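Local coordinates for conjugal transfer protein TRWB (Escherichia coli, PDB 1E9R) that acts as the coupling protein of bacterial conjugation, a ring-forming, helicase-like P-loop protein that probably uses ATP to drive DNA into the recipient cell, at residues 141-144 with 145-148; 158-161 with 162-166; 191-194 with 195-199; 323-326 with 327-331. One frame throughout, in Å; residues are numbered along the deposited sequence.

Interaction 1. Residues 141-144 with 145-148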
loop_
_atom_site.group_PDB
_atom_site.type_symbol
_atom_site.label_atom_id
_atom_site.label_comp_id
_atom_site.label_asym_id
_atom_site.label_seq_id
_atom_site.Cartn_x
_atom_site.Cartn_y
_atom_site.Cartn_z
ATOM N N ASP B 141 -4.399 -13.568 -4.371
ATOM C CA ASP B 141 -3.677 -14.719 -3.839
ATOM C C ASP B 141 -4.628 -15.715 -3.178
ATOM O O ASP B 141 -4.480 -16.940 -3.303
ATOM C CB ASP B 141 -2.627 -14.247 -2.836
ATOM C CG ASP B 141 -1.308 -13.867 -3.500
ATOM O OD1 ASP B 141 -1.046 -14.266 -4.662
ATOM O OD2 ASP B 141 -0.511 -13.172 -2.845
ATOM N N GLU B 142 -5.617 -15.183 -2.478
ATOM C CA GLU B 142 -6.584 -16.024 -1.816
ATOM C C GLU B 142 -7.477 -16.702 -2.851
ATOM O O GLU B 142 -7.738 -17.900 -2.762
ATOM C CB GLU B 142 -7.420 -15.192 -0.848
ATOM C CG GLU B 142 -8.425 -16.018 -0.073
ATOM C CD GLU B 142 -9.142 -15.233 1.019
ATOM O OE1 GLU B 142 -9.737 -14.170 0.717
ATOM O OE2 GLU B 142 -9.113 -15.696 2.183
ATOM N N ALA B 143 -7.939 -15.944 -3.840
ATOM C CA ALA B 143 -8.802 -16.509 -4.873
ATOM C C ALA B 143 -8.066 -17.621 -5.586
ATOM O O ALA B 143 -8.656 -18.629 -5.940
ATOM C CB ALA B 143 -9.220 -15.441 -5.869
ATOM N N GLU B 144 -6.770 -17.440 -5.801
ATOM C CA GLU B 144 -5.991 -18.472 -6.467
ATOM C C GLU B 144 -5.858 -19.701 -5.565
ATOM O O GLU B 144 -5.742 -20.824 -6.054
ATOM C CB GLU B 144 -4.606 -17.939 -6.851
ATOM C CG GLU B 144 -3.629 -18.995 -7.378
ATOM C CD GLU B 144 -4.171 -19.826 -8.536
ATOM O OE1 GLU B 144 -5.139 -19.399 -9.210
ATOM O OE2 GLU B 144 -3.608 -20.916 -8.781
ATOM N N GLU B 145 -5.865 -19.492 -4.248
ATOM C CA GLU B 145 -5.767 -20.617 -3.325
ATOM C C GLU B 145 -7.008 -21.488 -3.541
ATOM O O GLU B 145 -6.912 -22.711 -3.663
ATOM C CB GLU B 145 -5.710 -20.128 -1.873
ATOM C CG GLU B 145 -5.548 -21.251 -0.849
ATOM C CD GLU B 145 -5.950 -20.844 0.578
ATOM O OE1 GLU B 145 -6.282 -19.650 0.786
ATOM O OE2 GLU B 145 -5.935 -21.719 1.488
ATOM N N TRP B 146 -8.176 -20.851 -3.619
ATOM C CA TRP B 146 -9.413 -21.588 -3.825
ATOM C C TRP B 146 -9.412 -22.307 -5.161
ATOM O O TRP B 146 -9.795 -23.479 -5.242
ATOM C CB TRP B 146 -10.619 -20.660 -3.783
ATOM C CG TRP B 146 -10.711 -19.864 -2.549
ATOM C CD1 TRP B 146 -10.238 -20.198 -1.314
ATOM C CD2 TRP B 146 -11.347 -18.594 -2.407
ATOM N NE1 TRP B 146 -10.539 -19.213 -0.410
ATOM C CE2 TRP B 146 -11.220 -18.215 -1.055
ATOM C CE3 TRP B 146 -12.015 -17.737 -3.295
ATOM C CZ2 TRP B 146 -11.734 -17.011 -0.565
ATOM C CZ3 TRP B 146 -12.527 -16.541 -2.812
ATOM C CH2 TRP B 146 -12.383 -16.188 -1.456
ATOM N N ALA B 147 -8.997 -21.596 -6.210
ATOM C CA ALA B 147 -8.959 -22.171 -7.554
ATOM C C ALA B 147 -8.082 -23.407 -7.497
ATOM O O ALA B 147 -8.345 -24.408 -8.152
ATOM C CB ALA B 147 -8.389 -21.157 -8.554
ATOM N N SER B 148 -7.039 -23.323 -6.683
ATOM C CA SER B 148 -6.107 -24.418 -6.511
ATOM C C SER B 148 -6.840 -25.660 -6.011
ATOM O O SER B 148 -6.628 -26.760 -6.519
ATOM C CB SER B 148 -5.028 -24.003 -5.523
ATOM O OG SER B 148 -4.231 -25.109 -5.146
#

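Interaction 2. Residues 158-161 with 162-166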
loop_
_atom_site.group_PDB
_atom_site.type_symbol
_atom_site.label_atom_id
_atom_site.label_comp_id
_atom_site.label_asym_id
_atom_site.label_seq_id
_atom_site.Cartn_x
_atom_site.Cartn_y
_atom_site.Cartn_z
ATOM N N ALA B 158 -12.542 -35.784 -12.534
ATOM C CA ALA B 158 -12.538 -36.042 -13.967
ATOM C C ALA B 158 -11.683 -37.253 -14.307
ATOM O O ALA B 158 -12.063 -38.057 -15.154
ATOM C CB ALA B 158 -12.033 -34.820 -14.718
ATOM N N LYS B 159 -10.535 -37.386 -13.650
ATOM C CA LYS B 159 -9.640 -38.514 -13.902
ATOM C C LYS B 159 -10.329 -39.851 -13.614
ATOM O O LYS B 159 -10.147 -40.817 -14.354
ATOM C CB LYS B 159 -8.382 -38.396 -13.042
ATOM C CG LYS B 159 -7.263 -39.333 -13.446
ATOM C CD LYS B 159 -6.127 -39.323 -12.417
ATOM C CE LYS B 159 -5.524 -37.921 -12.204
ATOM N NZ LYS B 159 -4.381 -37.924 -11.224
ATOM N N LYS B 160 -11.120 -39.902 -12.541
ATOM C CA LYS B 160 -11.839 -41.122 -12.163
ATOM C C LYS B 160 -12.999 -41.428 -13.116
ATOM O O LYS B 160 -13.213 -42.584 -13.487
ATOM C CB LYS B 160 -12.368 -41.014 -10.731
ATOM C CG LYS B 160 -13.043 -42.285 -10.237
ATOM C CD LYS B 160 -13.362 -42.232 -8.739
ATOM C CE LYS B 160 -14.086 -43.497 -8.278
ATOM N NZ LYS B 160 -14.342 -43.507 -6.807
ATOM N N LEU B 161 -13.750 -40.398 -13.497
ATOM C CA LEU B 161 -14.851 -40.559 -14.436
ATOM C C LEU B 161 -14.312 -41.123 -15.755
ATOM O O LEU B 161 -14.913 -42.010 -16.360
ATOM C CB LEU B 161 -15.536 -39.214 -14.686
ATOM C CG LEU B 161 -16.406 -38.686 -13.548
ATOM C CD1 LEU B 161 -16.877 -37.289 -13.880
ATOM C CD2 LEU B 161 -17.596 -39.612 -13.336
ATOM N N ALA B 162 -13.173 -40.604 -16.199
ATOM C CA ALA B 162 -12.552 -41.082 -17.429
ATOM C C ALA B 162 -12.157 -42.549 -17.270
ATOM O O ALA B 162 -12.253 -43.330 -18.217
ATOM C CB ALA B 162 -11.326 -40.246 -17.755
ATOM N N LEU B 163 -11.704 -42.915 -16.072
ATOM C CA LEU B 163 -11.308 -44.291 -15.773
ATOM C C LEU B 163 -12.484 -45.257 -15.788
ATOM O O LEU B 163 -12.407 -46.322 -16.404
ATOM C CB LEU B 163 -10.642 -44.380 -14.404
ATOM C CG LEU B 163 -9.120 -44.344 -14.393
ATOM C CD1 LEU B 163 -8.633 -44.819 -13.031
ATOM C CD2 LEU B 163 -8.570 -45.246 -15.487
ATOM N N ILE B 164 -13.561 -44.897 -15.092
ATOM C CA ILE B 164 -14.730 -45.762 -15.050
ATOM C C ILE B 164 -15.504 -45.709 -16.376
ATOM O O ILE B 164 -16.591 -46.284 -16.499
ATOM C CB ILE B 164 -15.660 -45.426 -13.835
ATOM C CG1 ILE B 164 -16.394 -44.108 -14.044
ATOM C CG2 ILE B 164 -14.836 -45.346 -12.560
ATOM C CD1 ILE B 164 -17.258 -43.726 -12.858
ATOM N N GLY B 165 -14.931 -45.023 -17.364
ATOM C CA GLY B 165 -15.541 -44.947 -18.683
ATOM C C GLY B 165 -16.645 -43.940 -18.924
ATOM O O GLY B 165 -17.193 -43.877 -20.027
ATOM N N THR B 166 -16.964 -43.142 -17.914
ATOM C CA THR B 166 -18.021 -42.142 -18.036
ATOM C C THR B 166 -17.506 -40.694 -18.037
ATOM O O THR B 166 -17.785 -39.930 -17.100
ATOM C CB THR B 166 -19.039 -42.313 -16.888
ATOM O OG1 THR B 166 -18.340 -42.367 -15.636
ATOM C CG2 THR B 166 -19.833 -43.604 -17.072
#

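Interaction 3. Residues 191-194 with 195-199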
loop_
_atom_site.group_PDB
_atom_site.type_symbol
_atom_site.label_atom_id
_atom_site.label_comp_id
_atom_site.label_asym_id
_atom_site.label_seq_id
_atom_site.Cartn_x
_atom_site.Cartn_y
_atom_site.Cartn_z
ATOM N N THR B 191 -8.909 -41.871 -4.853
ATOM C CA THR B 191 -8.212 -40.877 -5.669
ATOM C C THR B 191 -7.215 -40.110 -4.807
ATOM O O THR B 191 -7.203 -40.249 -3.574
ATOM C CB THR B 191 -9.174 -39.847 -6.273
ATOM O OG1 THR B 191 -9.759 -39.067 -5.221
ATOM C CG2 THR B 191 -10.266 -40.541 -7.057
ATOM N N LEU B 192 -6.386 -39.299 -5.459
ATOM C CA LEU B 192 -5.396 -38.504 -4.751
ATOM C C LEU B 192 -6.042 -37.453 -3.851
ATOM O O LEU B 192 -5.388 -36.914 -2.959
ATOM C CB LEU B 192 -4.461 -37.831 -5.749
ATOM C CG LEU B 192 -3.543 -38.778 -6.523
ATOM C CD1 LEU B 192 -2.704 -37.976 -7.508
ATOM C CD2 LEU B 192 -2.649 -39.541 -5.546
ATOM N N ALA B 193 -7.325 -37.184 -4.077
ATOM C CA ALA B 193 -8.053 -36.193 -3.291
ATOM C C ALA B 193 -8.824 -36.795 -2.115
ATOM O O ALA B 193 -9.533 -36.080 -1.395
ATOM C CB ALA B 193 -9.018 -35.425 -4.188
ATOM N N GLU B 194 -8.687 -38.102 -1.910
ATOM C CA GLU B 194 -9.408 -38.764 -0.832
ATOM C C GLU B 194 -9.248 -38.107 0.526
ATOM O O GLU B 194 -10.208 -37.573 1.092
ATOM C CB GLU B 194 -8.985 -40.218 -0.719
ATOM C CG GLU B 194 -9.758 -40.960 0.353
ATOM C CD GLU B 194 -9.366 -42.429 0.451
ATOM O OE1 GLU B 194 -8.485 -42.880 -0.334
ATOM O OE2 GLU B 194 -9.945 -43.127 1.322
ATOM N N SER B 195 -8.026 -38.136 1.042
ATOM C CA SER B 195 -7.741 -37.574 2.350
ATOM C C SER B 195 -7.418 -36.084 2.409
ATOM O O SER B 195 -7.456 -35.501 3.490
ATOM C CB SER B 195 -6.603 -38.361 3.001
ATOM O OG SER B 195 -6.929 -39.735 3.075
ATOM N N LEU B 196 -7.090 -35.461 1.278
ATOM C CA LEU B 196 -6.763 -34.032 1.292
ATOM C C LEU B 196 -7.962 -33.177 1.666
ATOM O O LEU B 196 -7.808 -32.135 2.294
ATOM C CB LEU B 196 -6.207 -33.576 -0.061
ATOM C CG LEU B 196 -4.735 -33.935 -0.277
ATOM C CD1 LEU B 196 -4.284 -33.559 -1.679
ATOM C CD2 LEU B 196 -3.897 -33.217 0.765
ATOM N N PHE B 197 -9.158 -33.624 1.298
ATOM C CA PHE B 197 -10.370 -32.873 1.611
ATOM C C PHE B 197 -11.126 -33.385 2.838
ATOM O O PHE B 197 -12.322 -33.120 2.987
ATOM C CB PHE B 197 -11.314 -32.872 0.402
ATOM C CG PHE B 197 -10.875 -31.964 -0.711
ATOM C CD1 PHE B 197 -10.504 -30.647 -0.447
ATOM C CD2 PHE B 197 -10.823 -32.424 -2.025
ATOM C CE1 PHE B 197 -10.083 -29.793 -1.474
ATOM C CE2 PHE B 197 -10.403 -31.578 -3.060
ATOM C CZ PHE B 197 -10.032 -30.256 -2.778
ATOM N N ALA B 198 -10.441 -34.104 3.724
ATOM C CA ALA B 198 -11.093 -34.638 4.916
ATOM C C ALA B 198 -10.185 -34.640 6.139
ATOM O O ALA B 198 -8.958 -34.575 6.019
ATOM C CB ALA B 198 -11.591 -36.051 4.631
ATOM N N GLY B 199 -10.799 -34.687 7.319
ATOM C CA GLY B 199 -10.019 -34.736 8.542
ATOM C C GLY B 199 -10.011 -33.534 9.465
ATOM O O GLY B 199 -9.657 -33.662 10.636
#

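Interaction 4. Residues 323-326 with 327-331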
loop_
_atom_site.group_PDB
_atom_site.type_symbol
_atom_site.label_atom_id
_atom_site.label_comp_id
_atom_site.label_asym_id
_atom_site.label_seq_id
_atom_site.Cartn_x
_atom_site.Cartn_y
_atom_site.Cartn_z
ATOM N N ASP B 323 -5.969 -4.923 -13.294
ATOM C CA ASP B 323 -6.999 -5.464 -12.430
ATOM C C ASP B 323 -7.158 -6.978 -12.574
ATOM O O ASP B 323 -7.407 -7.679 -11.599
ATOM C CB ASP B 323 -8.323 -4.764 -12.715
ATOM C CG ASP B 323 -9.191 -4.669 -11.492
ATOM O OD1 ASP B 323 -8.698 -4.158 -10.465
ATOM O OD2 ASP B 323 -10.358 -5.099 -11.553
ATOM N N VAL B 324 -7.005 -7.485 -13.791
ATOM C CA VAL B 324 -7.136 -8.920 -14.045
ATOM C C VAL B 324 -5.897 -9.736 -13.641
ATOM O O VAL B 324 -6.009 -10.752 -12.955
ATOM C CB VAL B 324 -7.443 -9.186 -15.558
ATOM C CG1 VAL B 324 -7.543 -10.685 -15.840
ATOM C CG2 VAL B 324 -8.731 -8.491 -15.943
ATOM N N TYR B 325 -4.722 -9.280 -14.066
ATOM C CA TYR B 325 -3.476 -9.981 -13.796
ATOM C C TYR B 325 -2.702 -9.468 -12.603
ATOM O O TYR B 325 -1.823 -10.162 -12.073
ATOM C CB TYR B 325 -2.559 -9.911 -15.020
ATOM C CG TYR B 325 -3.006 -10.758 -16.175
ATOM C CD1 TYR B 325 -3.987 -10.309 -17.060
ATOM C CD2 TYR B 325 -2.470 -12.033 -16.369
ATOM C CE1 TYR B 325 -4.424 -11.112 -18.107
ATOM C CE2 TYR B 325 -2.905 -12.847 -17.415
ATOM C CZ TYR B 325 -3.879 -12.379 -18.275
ATOM O OH TYR B 325 -4.317 -13.189 -19.297
ATOM N N GLY B 326 -3.018 -8.253 -12.181
ATOM C CA GLY B 326 -2.282 -7.665 -11.080
ATOM C C GLY B 326 -1.240 -6.806 -11.756
ATOM O O GLY B 326 -0.833 -7.104 -12.876
ATOM N N VAL B 327 -0.798 -5.747 -11.097
ATOM C CA VAL B 327 0.168 -4.853 -11.712
ATOM C C VAL B 327 1.480 -5.483 -12.217
ATOM O O VAL B 327 1.884 -5.240 -13.348
ATOM C CB VAL B 327 0.472 -3.681 -10.752
ATOM C CG1 VAL B 327 1.479 -2.742 -11.373
ATOM C CG2 VAL B 327 -0.820 -2.933 -10.448
ATOM N N LYS B 328 2.136 -6.297 -11.400
ATOM C CA LYS B 328 3.403 -6.903 -11.804
ATOM C C LYS B 328 3.265 -7.800 -13.015
ATOM O O LYS B 328 3.929 -7.614 -14.032
ATOM C CB LYS B 328 4.011 -7.727 -10.658
ATOM C CG LYS B 328 4.383 -6.944 -9.407
ATOM C CD LYS B 328 5.436 -5.905 -9.698
ATOM C CE LYS B 328 5.856 -5.187 -8.435
ATOM N NZ LYS B 328 6.822 -4.103 -8.754
ATOM N N GLU B 329 2.391 -8.784 -12.897
ATOM C CA GLU B 329 2.195 -9.740 -13.961
ATOM C C GLU B 329 1.647 -9.113 -15.241
ATOM O O GLU B 329 1.941 -9.577 -16.340
ATOM C CB GLU B 329 1.286 -10.842 -13.445
ATOM C CG GLU B 329 1.185 -12.031 -14.353
ATOM C CD GLU B 329 0.710 -13.276 -13.623
ATOM O OE1 GLU B 329 0.718 -13.285 -12.363
ATOM O OE2 GLU B 329 0.342 -14.247 -14.321
ATOM N N ALA B 330 0.862 -8.051 -15.099
ATOM C CA ALA B 330 0.294 -7.350 -16.251
ATOM C C ALA B 330 1.397 -6.647 -17.024
ATOM O O ALA B 330 1.353 -6.573 -18.245
ATOM C CB ALA B 330 -0.744 -6.330 -15.802
ATOM N N GLN B 331 2.381 -6.122 -16.309
ATOM C CA GLN B 331 3.495 -5.444 -16.948
ATOM C C GLN B 331 4.299 -6.463 -17.739
ATOM O O GLN B 331 4.650 -6.234 -18.898
ATOM C CB GLN B 331 4.389 -4.816 -15.898
ATOM C CG GLN B 331 5.573 -4.074 -16.459
ATOM C CD GLN B 331 6.495 -3.605 -15.351
ATOM O OE1 GLN B 331 6.121 -3.633 -14.173
ATOM N NE2 GLN B 331 7.700 -3.170 -15.714
HETATM O O HOH W 1 0.922 -9.504 -10.262
#

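Interaction 1. Residues 141-144 with 145-148
The first two turns of helix 141-163 bring E142 and W146, one turn apart, onto the same flank. The aliphatic part of E142 does the touching: CG and the carboxylate carbon both come to 3.5 Å from CZ2 of W146, on the side of the ring that E142 O covers. The carboxylate lies past the rim, its plane tilted 23° from that of the ring. E142 reaches there because CG stands anti to its backbone N (chi1 -178°) and the chain then runs on extended. Nearer the backbone, the E142 carbonyl oxygen sits 3.5 Å above one face of the W146 ring, displaced toward the rim, with A143 CA over the same face.

The backbone beneath this pair makes the usual i to i+4 bonds of an alpha helix, at the start of a long helix of the all-alpha domain. W146 N reaches E142 O at 3.1 Å in the carbonyl plane, A147 N meets A143 O at 3.0 Å, and S148 N meets E144 O at 2.9 Å. T140, just ahead of the helix, takes the N-H of A143 on its hydroxyl.

E144 bends at chi2 (53°) and spends its carboxylate on the preceding loop and on R151 two turns further along: OE1 accepts from G138 N, while OE2 forms salt bridges with R137 and R151. W146 also packs on S209 and V213 of helix 201-217 and on E145 of a neighbouring subunit.

Interaction 2. Residues 158-161 with 162-166
L161 and T166 meet at nearly a right angle where helix 141-163 runs out, in a Schellman-type C-terminal turn. The L161 side chain comes in with its CD2 branch, 3.7 Å from T166 OG1, while its CB lies 3.4 Å from the T166 carbonyl oxygen, so the threonine folds back across the root of the leucine. The backbone at this crossing closes in the Schellman pattern: T166 N turns back to L161 O at 2.8 Å, and G165 N to A162 O, both weak bonds. G165 takes a positive phi of 82°, which suits glycine and reverses the chain. The last regular helical bond, I164 N to K160 O, is also 2.8 Å and nearly straight, at 166°.

I164 lies beside the crossing. Its CD1 methyl meets the L161 CD2 methyl at 4.2 Å, and its CG2 comes equally close to the CG of K160. L161 also packs against E171 and L172 of helix 169-178, the helix that the chain enters next, which makes this turn the corner between two helices. The polar ends of the lysines go elsewhere: K160 NZ hydrogen-bonds to F187 O and makes a cation-pi contact with the F187 ring, and K159 pairs with E156. With CG1 held between the backbone N and the carbonyl carbon (chi1 72°), I164 lays this methylene against the L161 carbonyl, CG1 to O 3.5 Å.

Interaction 3. Residues 191-194 with 195-199
Two type I beta turns in succession, T191 to E194 and S195 to A198, meet here through loose packing of A193 against F197, with L196 reaching the backbone of L192. They form the loop that carries the chain from helix 181-188 to helix 201-217. A193 CB lies 4.1 Å from F197 CD2, and the A193 carbonyl oxygen lies 3.9 Å from the same CD2. F197 reaches this spot with CG anti to its own carbonyl carbon, next to the backbone N (chi1 -75°). One residue back, the CD1 branch of L196 comes up to the L192 carbonyl oxygen, at 3.8 Å.

Each turn is closed from within. E194 N bonds to T191 O at 3.1 Å, and A198 N reaches S195 O in a weak bond. T191 adds an ST turn, its OG1 accepting from A193 N at 3.3 Å; the same hydroxyl donates to L188 O, tying the first turn to the end of the preceding helix. The E194 side chain is extended, and its OE1 is hydrogen-bonded to G190 N. The chain leaves the second turn at G199, whose phi of 111° suits glycine.

S195 lies at the subunit interface, its OG hydrogen-bonded to I178 O of a neighbouring subunit, and F212 of that subunit packs on F197. Within the chain, F197 is wedged among three helices, touching L152 of helix 141-163, L188 of helix 181-188, and A206 and L207 of helix 201-217.

Interaction 4. Residues 323-326 with 327-331
G326 carries the break between two helices, and its carbonyl reaches across to A330. Helix 318-325 stops at Y325; G326 then takes phi 96° and psi 152°, a combination that suits glycine, and sits at the N-cap position of helix 327-334. Its oxygen accepts from A330 N at 3.0 Å, the first i to i+4 bond of the new helix, with the donor nearly along the C=O axis. A water bridges the bend, accepting from E329 N at 3.1 Å and donating a weak bond to Y325 O. That carbonyl is also held by K293 NZ.

Y325 and E329 cross at about a right angle on one side of the break. E329 CB comes to 3.5 Å from the Y325 carbonyl oxygen, and its carboxylate reaches the edge of the ring, OE2 to CD2 4.1 Å, with the two planes 58° apart; OE1 makes a long, weak ion pair with K293. The tyrosine also sets its CB 4.1 Å from A330 CB, while its OH bonds to L294 N at the far end of the ring. The end of K328 leads off to a salt bridge with D322 of a neighbouring subunit.

Two successive helices are thus joined through a glycine with positive phi that serves as N-cap of the second. The joint lies on the crossover that leads from strand 309-315 past strand 56-59 to the parallel strand 339-342, part of the alpha/beta core of this P-loop NTPase.

Along the chain the four contacts come in series. Interactions 1 and 2 share helix 141-163, one at each end, their centres 26 Å apart, and interaction 3 follows in the loop before helix 201-217. Interactions 2 and 3 touch directly, K160 CD packing on T191 CG2 at 3.9 Å; all three lie in the helical domain. Interaction 4 lies apart, in the helices between strands 309-315 and 339-342 of the mixed sheet, its centre 16 Å from that of interaction 1 and 36 Å from that of interaction 2. Interactions 1, 3 and 4 all meet a neighbouring subunit, so the ring of six is joined through both the helical domain and the nucleotide-binding core.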